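Long-range contacts in translocator protein BipD (Burkholderia pseudomallei, PDB 2IZP), which is required for epithelial cell invasion, intracellular survival and escape from endocytic vesicles, and probably regulates secretion of the effectors BipB and BipC: residues 57-62 with 248-253; 141-146 with 194-199; 186-191 with 227-232. All coordinates share one frame; numbering follows the deposited sequence.

Interaction 1 of 3, residues 57-62 with 248-253; sequences LRLPDR and QAWNTA
With chi1 at -167°, D61 directs its carboxylate opposite its own backbone N and out to the helix, where Q248, bent at chi2 (-64°), curls its amide back to meet it. The two side chains cross at about a right angle. Q248 NE2 donates to D61 OD1 on the syn side, somewhat out of the carboxylate plane, with an N-H...O angle of 149°. The separation of Q248 NE2 and D61 OD1, 2.5 Å, is short enough that its exact value is doubtful.

The apolar half of the contact belongs to L59. Its CD1 lies 3.6 Å from W250 CZ3, approaching the indole obliquely, while its CB lies 3.6 Å from N251 ND2 as the leucine and asparagine side chains pass in opposite senses. N251 ND2 also comes to 3.3 Å from P60 O, but the angle is poor for a bond; P60 O is instead hydrogen-bonded to Y247 OH. W250 stacks with F254 of the same helix; R62 NH2, on the strand side, is hydrogen-bonded to N172 O.

The connection between helix 41-56 and hairpin 61-63/66-68 is thereby laid along helix 244-293, a predicted coiled coil, consistent with an N-terminal domain acting as intramolecular chaperone.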
loop_
_atom_site.group_PDB
_atom_site.type_symbol
_atom_site.label_atom_id
_atom_site.label_comp_id
_atom_site.label_asym_id
_atom_site.label_seq_id
_atom_site.Cartn_x
_atom_site.Cartn_y
_atom_site.Cartn_z
ATOM N N LEU A 57 -5.573 -0.945 17.289
ATOM C CA LEU A 57 -6.183 0.327 17.625
ATOM C C LEU A 57 -7.562 0.122 18.223
ATOM O O LEU A 57 -8.358 -0.643 17.683
ATOM C CB LEU A 57 -6.288 1.210 16.373
ATOM C CG LEU A 57 -4.895 1.626 15.874
ATOM C CD1 LEU A 57 -4.996 2.770 14.889
ATOM C CD2 LEU A 57 -4.039 1.975 17.082
ATOM N N ARG A 58 -7.812 0.819 19.323
ATOM C CA ARG A 58 -9.135 0.813 19.937
ATOM C C ARG A 58 -9.386 2.188 20.562
ATOM O O ARG A 58 -8.440 2.809 21.051
ATOM C CB ARG A 58 -9.304 -0.283 20.979
ATOM C CG ARG A 58 -8.274 -0.278 22.093
ATOM C CD ARG A 58 -8.337 -1.557 22.917
ATOM N NE ARG A 58 -8.887 -1.354 24.250
ATOM C CZ ARG A 58 -10.081 -0.842 24.518
ATOM N NH1 ARG A 58 -10.894 -0.459 23.541
ATOM N NH2 ARG A 58 -10.490 -0.701 25.773
ATOM N N LEU A 59 -10.647 2.600 20.499
ATOM C CA LEU A 59 -11.090 3.850 21.103
ATOM C C LEU A 59 -11.202 3.630 22.608
ATOM O O LEU A 59 -11.368 2.482 23.053
ATOM C CB LEU A 59 -12.412 4.318 20.506
ATOM C CG LEU A 59 -12.493 4.670 19.022
ATOM C CD1 LEU A 59 -13.939 4.951 18.630
ATOM C CD2 LEU A 59 -11.625 5.857 18.643
ATOM N N PRO A 60 -11.119 4.652 23.443
ATOM C CA PRO A 60 -11.410 4.394 24.867
ATOM C C PRO A 60 -12.826 3.846 25.014
ATOM O O PRO A 60 -13.637 4.023 24.098
ATOM C CB PRO A 60 -11.255 5.767 25.513
ATOM C CG PRO A 60 -10.343 6.512 24.585
ATOM C CD PRO A 60 -10.745 6.052 23.202
ATOM N N ASP A 61 -13.114 3.188 26.136
ATOM C CA ASP A 61 -14.438 2.640 26.415
ATOM C C ASP A 61 -14.798 2.778 27.887
ATOM O O ASP A 61 -13.965 3.091 28.739
ATOM C CB ASP A 61 -14.508 1.170 25.994
ATOM C CG ASP A 61 -15.908 0.593 25.939
ATOM O OD1 ASP A 61 -16.856 1.331 25.593
ATOM O OD2 ASP A 61 -16.080 -0.610 26.247
ATOM N N ARG A 62 -16.061 2.533 28.219
ATOM C CA ARG A 62 -16.434 2.449 29.631
ATOM C C ARG A 62 -17.082 1.088 29.879
ATOM O O ARG A 62 -18.045 0.738 29.195
ATOM C CB ARG A 62 -17.338 3.603 30.039
ATOM C CG ARG A 62 -18.166 3.357 31.287
ATOM C CD ARG A 62 -17.754 4.220 32.458
ATOM N NE ARG A 62 -17.682 5.644 32.178
ATOM C CZ ARG A 62 -16.965 6.526 32.860
ATOM N NH1 ARG A 62 -16.226 6.143 33.896
ATOM N NH2 ARG A 62 -16.983 7.806 32.506
ATOM N N GLN A 248 -21.167 4.173 23.132
ATOM C CA GLN A 248 -21.034 2.815 22.638
ATOM C C GLN A 248 -21.486 2.728 21.184
ATOM O O GLN A 248 -20.821 2.179 20.317
ATOM C CB GLN A 248 -21.865 1.850 23.495
ATOM C CG GLN A 248 -21.477 1.790 24.961
ATOM C CD GLN A 248 -20.078 1.271 25.218
ATOM O OE1 GLN A 248 -19.707 0.178 24.780
ATOM N NE2 GLN A 248 -19.266 2.036 25.937
ATOM N N ALA A 249 -22.661 3.299 20.937
ATOM C CA ALA A 249 -23.273 3.310 19.609
ATOM C C ALA A 249 -22.362 4.007 18.611
ATOM O O ALA A 249 -22.115 3.467 17.533
ATOM C CB ALA A 249 -24.633 3.978 19.679
ATOM N N TRP A 250 -21.873 5.181 19.014
ATOM C CA TRP A 250 -20.946 5.943 18.199
ATOM C C TRP A 250 -19.657 5.145 17.997
ATOM O O TRP A 250 -19.120 5.089 16.890
ATOM C CB TRP A 250 -20.611 7.333 18.791
ATOM C CG TRP A 250 -19.496 7.970 18.000
ATOM C CD1 TRP A 250 -19.606 8.608 16.791
ATOM C CD2 TRP A 250 -18.108 8.026 18.351
ATOM N NE1 TRP A 250 -18.359 9.050 16.382
ATOM C CE2 TRP A 250 -17.428 8.705 17.321
ATOM C CE3 TRP A 250 -17.377 7.554 19.445
ATOM C CZ2 TRP A 250 -16.059 8.927 17.362
ATOM C CZ3 TRP A 250 -16.018 7.782 19.471
ATOM C CH2 TRP A 250 -15.364 8.460 18.442
ATOM N N ASN A 251 -19.150 4.568 19.079
ATOM C CA ASN A 251 -17.885 3.831 19.037
ATOM C C ASN A 251 -17.980 2.723 17.998
ATOM O O ASN A 251 -17.191 2.567 17.072
ATOM C CB ASN A 251 -17.574 3.280 20.428
ATOM C CG ASN A 251 -16.228 2.603 20.565
ATOM O OD1 ASN A 251 -15.802 1.836 19.699
ATOM N ND2 ASN A 251 -15.537 2.878 21.667
ATOM N N THR A 252 -19.031 1.926 18.175
ATOM C CA THR A 252 -19.285 0.841 17.233
ATOM C C THR A 252 -19.376 1.367 15.808
ATOM O O THR A 252 -18.708 0.841 14.921
ATOM C CB THR A 252 -20.576 0.087 17.612
ATOM O OG1 THR A 252 -20.529 -0.242 19.007
ATOM C CG2 THR A 252 -20.685 -1.226 16.846
ATOM N N ALA A 253 -20.194 2.387 15.574
ATOM C CA ALA A 253 -20.379 2.946 14.232
ATOM C C ALA A 253 -19.071 3.499 13.698
ATOM O O ALA A 253 -18.652 3.316 12.555
ATOM C CB ALA A 253 -21.468 4.008 14.277
#

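Interaction 2 of 3, residues 141-146 with 194-199; sequences ATIVEG and MQLPKG
A short edge strand of a small antiparallel sheet, 194-195, rests on helix 123-160, part of a predicted coiled coil, with M194 pressed onto the backbone of G146 and I143. The methionine chain bends at chi2 (139°) and chi3 (-83°), which turns its sulfur onto the helix backbone. M194 SD lies 3.6 Å from G146 CA and also 3.6 Å from I143 O; M194 CE follows over the glycine, 3.8 Å from G146 CA. G146 carries no side chain, and this permits such a close approach. Nearer the strand backbone, M194 CG touches T142 O at 3.7 Å, again side chain against main chain.

Two residues along, at L196, the packing becomes purely aliphatic: I143 CD1 meets L196 CD2 at 4.0 Å. T142 OG1 stays 4.1 Å from Q195 O, too far for a bond, and is instead hydrogen-bonded to A139 O within its own helix. The CB of Q195 points away from the helix; its NE2 bonds L196 O at 3.1 Å, as well as S218 O.

The strand pairs with 220-223 through M194 and V221, whose side chains also touch. Helix 202-209 closes over I143 and L196 with W205, while helix 75-103 covers helix 123-160 at A141 and V144.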
loop_
_atom_site.group_PDB
_atom_site.type_symbol
_atom_site.label_atom_id
_atom_site.label_comp_id
_atom_site.label_asym_id
_atom_site.label_seq_id
_atom_site.Cartn_x
_atom_site.Cartn_y
_atom_site.Cartn_z
ATOM N N ALA A 141 4.751 -0.173 -6.425
ATOM C CA ALA A 141 5.486 0.452 -5.318
ATOM C C ALA A 141 4.907 1.823 -4.991
ATOM O O ALA A 141 4.656 2.146 -3.828
ATOM C CB ALA A 141 6.963 0.560 -5.644
ATOM N N THR A 142 4.666 2.676 -5.992
ATOM C CA THR A 142 4.127 3.996 -5.615
ATOM C C THR A 142 2.769 3.889 -4.934
ATOM O O THR A 142 2.567 4.430 -3.841
ATOM C CB THR A 142 4.071 4.938 -6.830
ATOM O OG1 THR A 142 3.247 4.425 -7.878
ATOM C CG2 THR A 142 5.476 5.068 -7.425
ATOM N N ILE A 143 1.817 3.190 -5.530
ATOM C CA ILE A 143 0.509 2.958 -4.933
ATOM C C ILE A 143 0.539 2.421 -3.514
ATOM O O ILE A 143 -0.183 2.885 -2.621
ATOM C CB ILE A 143 -0.274 1.948 -5.810
ATOM C CG1 ILE A 143 -0.133 2.270 -7.295
ATOM C CG2 ILE A 143 -1.723 1.854 -5.377
ATOM C CD1 ILE A 143 -1.208 1.674 -8.166
ATOM N N VAL A 144 1.366 1.401 -3.291
ATOM C CA VAL A 144 1.461 0.836 -1.949
ATOM C C VAL A 144 2.116 1.856 -1.015
ATOM O O VAL A 144 1.713 1.955 0.146
ATOM C CB VAL A 144 2.248 -0.486 -1.890
ATOM C CG1 VAL A 144 2.163 -1.097 -0.494
ATOM C CG2 VAL A 144 1.741 -1.478 -2.924
ATOM N N GLU A 145 3.102 2.573 -1.535
ATOM C CA GLU A 145 3.739 3.674 -0.807
ATOM C C GLU A 145 2.654 4.578 -0.217
ATOM O O GLU A 145 2.527 4.764 0.992
ATOM C CB GLU A 145 4.654 4.479 -1.719
ATOM C CG GLU A 145 6.136 4.170 -1.709
ATOM C CD GLU A 145 6.918 4.905 -2.782
ATOM O OE1 GLU A 145 6.896 6.154 -2.815
ATOM O OE2 GLU A 145 7.574 4.257 -3.626
ATOM N N GLY A 146 1.846 5.126 -1.121
ATOM C CA GLY A 146 0.759 6.021 -0.794
ATOM C C GLY A 146 -0.281 5.467 0.140
ATOM O O GLY A 146 -0.593 6.084 1.164
ATOM N N MET A 194 -0.599 10.013 -5.719
ATOM C CA MET A 194 0.221 9.037 -6.431
ATOM C C MET A 194 0.271 9.346 -7.922
ATOM O O MET A 194 -0.637 9.963 -8.483
ATOM C CB MET A 194 -0.312 7.632 -6.133
ATOM C CG MET A 194 0.157 7.082 -4.792
ATOM S SD MET A 194 -1.085 6.202 -3.844
ATOM C CE MET A 194 -1.957 7.538 -3.033
ATOM N N GLN A 195 1.368 8.923 -8.551
ATOM C CA GLN A 195 1.633 9.151 -9.957
ATOM C C GLN A 195 2.194 7.917 -10.669
ATOM O O GLN A 195 3.350 7.527 -10.495
ATOM C CB GLN A 195 2.614 10.319 -10.138
ATOM C CG GLN A 195 3.019 10.515 -11.602
ATOM C CD GLN A 195 1.841 10.993 -12.431
ATOM O OE1 GLN A 195 1.175 11.960 -12.054
ATOM N NE2 GLN A 195 1.564 10.337 -13.551
ATOM N N LEU A 196 1.350 7.320 -11.493
ATOM C CA LEU A 196 1.625 6.179 -12.336
ATOM C C LEU A 196 2.653 6.456 -13.429
ATOM O O LEU A 196 2.579 7.488 -14.095
ATOM C CB LEU A 196 0.316 5.739 -13.005
ATOM C CG LEU A 196 -0.710 5.135 -12.046
ATOM C CD1 LEU A 196 -1.948 4.704 -12.810
ATOM C CD2 LEU A 196 -0.083 3.982 -11.276
ATOM N N PRO A 197 3.586 5.524 -13.600
ATOM C CA PRO A 197 4.637 5.606 -14.619
ATOM C C PRO A 197 4.122 5.970 -16.005
ATOM O O PRO A 197 2.972 5.696 -16.345
ATOM C CB PRO A 197 5.183 4.171 -14.656
ATOM C CG PRO A 197 5.008 3.705 -13.245
ATOM C CD PRO A 197 3.701 4.295 -12.788
ATOM N N LYS A 198 4.984 6.580 -16.811
ATOM C CA LYS A 198 4.640 7.023 -18.156
ATOM C C LYS A 198 4.431 5.883 -19.144
ATOM O O LYS A 198 5.389 5.272 -19.630
ATOM C CB LYS A 198 5.754 7.948 -18.685
ATOM C CG LYS A 198 7.150 7.395 -18.440
ATOM C CD LYS A 198 8.187 8.003 -19.370
ATOM C CE LYS A 198 9.399 7.098 -19.512
ATOM N NZ LYS A 198 10.391 7.658 -20.481
ATOM N N GLY A 199 3.178 5.589 -19.472
ATOM C CA GLY A 199 2.867 4.542 -20.433
ATOM C C GLY A 199 1.834 3.565 -19.912
ATOM O O GLY A 199 1.420 2.634 -20.598
#

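Interaction 3 of 3, residues 186-191 with 227-232; sequences QVIDHL and KLIKMR
I188, set against L228 and I229, forms the closely fitted part of this contact; the CA atoms of I188 and L228, 7.2 Å apart, are the nearest CA pair of the two segments. The side chains of I188 and L228 run past each other in opposite senses, bringing I188 CG1 to 3.8 Å from L228 CB. A chi1 of -71° sets I188 CG1 opposite its own carbonyl carbon, and the extended chi2 (165°) carries CD1 to I229 and R232. There I188 CD1 lies 3.3 Å from I229 CD1, closer than ordinary van der Waals contact, so the exact position of these methyl groups is doubtful. L228 is the buried member of the group, and Y150 and V154 of helix 123-160 also touch it.

The margin is looser. V187 CG1 stands 4.0 Å from L228 CD1, the two side chains crossing at about a right angle. H190 is the first residue to leave helical geometry, and beyond it L191 reaches back, its CD2 4.1 Å from L228 CD1. On the polar side, I188 CD1 is 3.9 Å from R232 NH1, meeting the guanidinium obliquely; the NE and NH2 of R232 are hydrogen-bonded just beyond the two segments.

The geometry is that of two short helices, 177-189 and 226-232, packed side by side through aliphatic residues. Both belong to the mixed helix-and-strand region inserted between the long predicted coiled-coil helices, an arrangement characteristic of type III secretion tip proteins.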
loop_
_atom_site.group_PDB
_atom_site.type_symbol
_atom_site.label_atom_id
_atom_site.label_comp_id
_atom_site.label_asym_id
_atom_site.label_seq_id
_atom_site.Cartn_x
_atom_site.Cartn_y
_atom_site.Cartn_z
ATOM N N GLN A 186 -7.945 17.263 8.419
ATOM C CA GLN A 186 -6.562 17.484 7.992
ATOM C C GLN A 186 -6.072 16.289 7.179
ATOM O O GLN A 186 -5.442 16.438 6.130
ATOM C CB GLN A 186 -5.634 17.731 9.181
ATOM C CG GLN A 186 -4.230 17.175 8.976
ATOM C CD GLN A 186 -3.185 18.277 8.949
ATOM O OE1 GLN A 186 -2.088 18.118 8.413
ATOM N NE2 GLN A 186 -3.549 19.414 9.542
ATOM N N VAL A 187 -6.367 15.074 7.646
ATOM C CA VAL A 187 -5.970 13.900 6.870
ATOM C C VAL A 187 -6.545 13.959 5.456
ATOM O O VAL A 187 -5.836 13.636 4.504
ATOM C CB VAL A 187 -6.406 12.576 7.517
ATOM C CG1 VAL A 187 -6.109 11.413 6.576
ATOM C CG2 VAL A 187 -5.701 12.377 8.841
ATOM N N ILE A 188 -7.798 14.381 5.346
ATOM C CA ILE A 188 -8.459 14.498 4.052
ATOM C C ILE A 188 -7.837 15.573 3.167
ATOM O O ILE A 188 -7.882 15.471 1.937
ATOM C CB ILE A 188 -9.961 14.814 4.199
ATOM C CG1 ILE A 188 -10.808 13.668 4.738
ATOM C CG2 ILE A 188 -10.518 15.314 2.868
ATOM C CD1 ILE A 188 -12.186 14.088 5.200
ATOM N N ASP A 189 -7.253 16.622 3.740
ATOM C CA ASP A 189 -6.716 17.703 2.909
ATOM C C ASP A 189 -5.328 17.363 2.385
ATOM O O ASP A 189 -4.897 17.848 1.340
ATOM C CB ASP A 189 -6.671 19.023 3.694
ATOM C CG ASP A 189 -8.067 19.566 3.931
ATOM O OD1 ASP A 189 -8.289 20.346 4.881
ATOM O OD2 ASP A 189 -8.976 19.186 3.158
ATOM N N HIS A 190 -4.620 16.517 3.132
ATOM C CA HIS A 190 -3.264 16.143 2.738
ATOM C C HIS A 190 -3.180 14.637 2.510
ATOM O O HIS A 190 -2.264 13.943 2.939
ATOM C CB HIS A 190 -2.262 16.621 3.787
ATOM C CG HIS A 190 -2.452 18.059 4.170
ATOM N ND1 HIS A 190 -2.016 19.106 3.390
ATOM C CD2 HIS A 190 -3.041 18.624 5.252
ATOM C CE1 HIS A 190 -2.324 20.251 3.975
ATOM N NE2 HIS A 190 -2.948 19.985 5.110
ATOM N N LEU A 191 -4.190 14.141 1.802
ATOM C CA LEU A 191 -4.232 12.748 1.388
ATOM C C LEU A 191 -3.105 12.491 0.391
ATOM O O LEU A 191 -2.919 13.317 -0.509
ATOM C CB LEU A 191 -5.580 12.437 0.755
ATOM C CG LEU A 191 -6.711 11.897 1.617
ATOM C CD1 LEU A 191 -7.848 11.398 0.734
ATOM C CD2 LEU A 191 -6.216 10.790 2.533
ATOM N N LYS A 227 -14.688 7.195 3.186
ATOM C CA LYS A 227 -14.841 6.611 4.522
ATOM C C LYS A 227 -14.451 7.576 5.632
ATOM O O LYS A 227 -15.001 7.550 6.734
ATOM C CB LYS A 227 -14.004 5.331 4.643
ATOM C CG LYS A 227 -14.408 4.244 3.660
ATOM C CD LYS A 227 -14.073 2.858 4.176
ATOM C CE LYS A 227 -13.920 1.858 3.040
ATOM N NZ LYS A 227 -14.971 2.021 2.000
ATOM N N LEU A 228 -13.485 8.439 5.354
ATOM C CA LEU A 228 -13.071 9.471 6.303
ATOM C C LEU A 228 -14.170 10.517 6.479
ATOM O O LEU A 228 -14.312 11.137 7.533
ATOM C CB LEU A 228 -11.767 10.115 5.824
ATOM C CG LEU A 228 -10.544 9.201 5.720
ATOM C CD1 LEU A 228 -9.425 9.846 4.913
ATOM C CD2 LEU A 228 -10.033 8.818 7.102
ATOM N N ILE A 229 -14.958 10.711 5.424
ATOM C CA ILE A 229 -16.034 11.690 5.408
ATOM C C ILE A 229 -17.160 11.233 6.317
ATOM O O ILE A 229 -17.704 12.016 7.090
ATOM C CB ILE A 229 -16.628 11.921 4.006
ATOM C CG1 ILE A 229 -15.636 12.478 2.982
ATOM C CG2 ILE A 229 -17.852 12.817 4.100
ATOM C CD1 ILE A 229 -14.969 13.745 3.465
ATOM N N LYS A 230 -17.498 9.947 6.227
ATOM C CA LYS A 230 -18.538 9.441 7.134
ATOM C C LYS A 230 -18.060 9.457 8.581
ATOM O O LYS A 230 -18.774 9.739 9.541
ATOM C CB LYS A 230 -18.970 8.046 6.693
ATOM C CG LYS A 230 -19.322 7.900 5.224
ATOM C CD LYS A 230 -19.336 6.431 4.812
ATOM C CE LYS A 230 -20.421 6.167 3.778
ATOM N NZ LYS A 230 -21.731 5.847 4.419
ATOM N N MET A 231 -16.784 9.141 8.809
ATOM C CA MET A 231 -16.299 9.185 10.190
ATOM C C MET A 231 -16.387 10.615 10.711
ATOM O O MET A 231 -16.763 10.843 11.864
ATOM C CB MET A 231 -14.874 8.615 10.251
ATOM C CG MET A 231 -14.847 7.173 9.732
ATOM S SD MET A 231 -13.229 6.384 9.821
ATOM C CE MET A 231 -12.449 6.981 8.365
ATOM N N ARG A 232 -16.044 11.560 9.842
ATOM C CA ARG A 232 -16.012 12.978 10.164
ATOM C C ARG A 232 -17.407 13.516 10.438
ATOM O O ARG A 232 -17.662 14.205 11.424
ATOM C CB ARG A 232 -15.381 13.810 9.038
ATOM C CG ARG A 232 -15.165 15.253 9.468
ATOM C CD ARG A 232 -15.048 16.189 8.284
ATOM N NE ARG A 232 -16.266 16.210 7.478
ATOM C CZ ARG A 232 -16.183 16.471 6.174
ATOM N NH1 ARG A 232 -14.983 16.704 5.669
ATOM N NH2 ARG A 232 -17.265 16.495 5.419
#

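Interaction 2 is the buried contact, its centre about 10 Å from the chain's centre; interaction 1 is partly buried, its centre about 26 Å out, and interaction 3 lies at the surface. Interactions 1 and 2 each use one long predicted coiled-coil helix, 244-293 and 123-160 respectively. Interaction 3 joins two short helices of the region between them, yet also leans on helix 123-160 through V187, L191 and L228. The chemistry differs: interaction 1 combines a carboxylate-amide bond with an aliphatic-aromatic touch, interaction 2 sets a thioether on helix backbone, and interaction 3 is aliphatic with a polar margin. Interactions 2 and 3 adjoin in sequence; both are nested inside the loop closed by interaction 1.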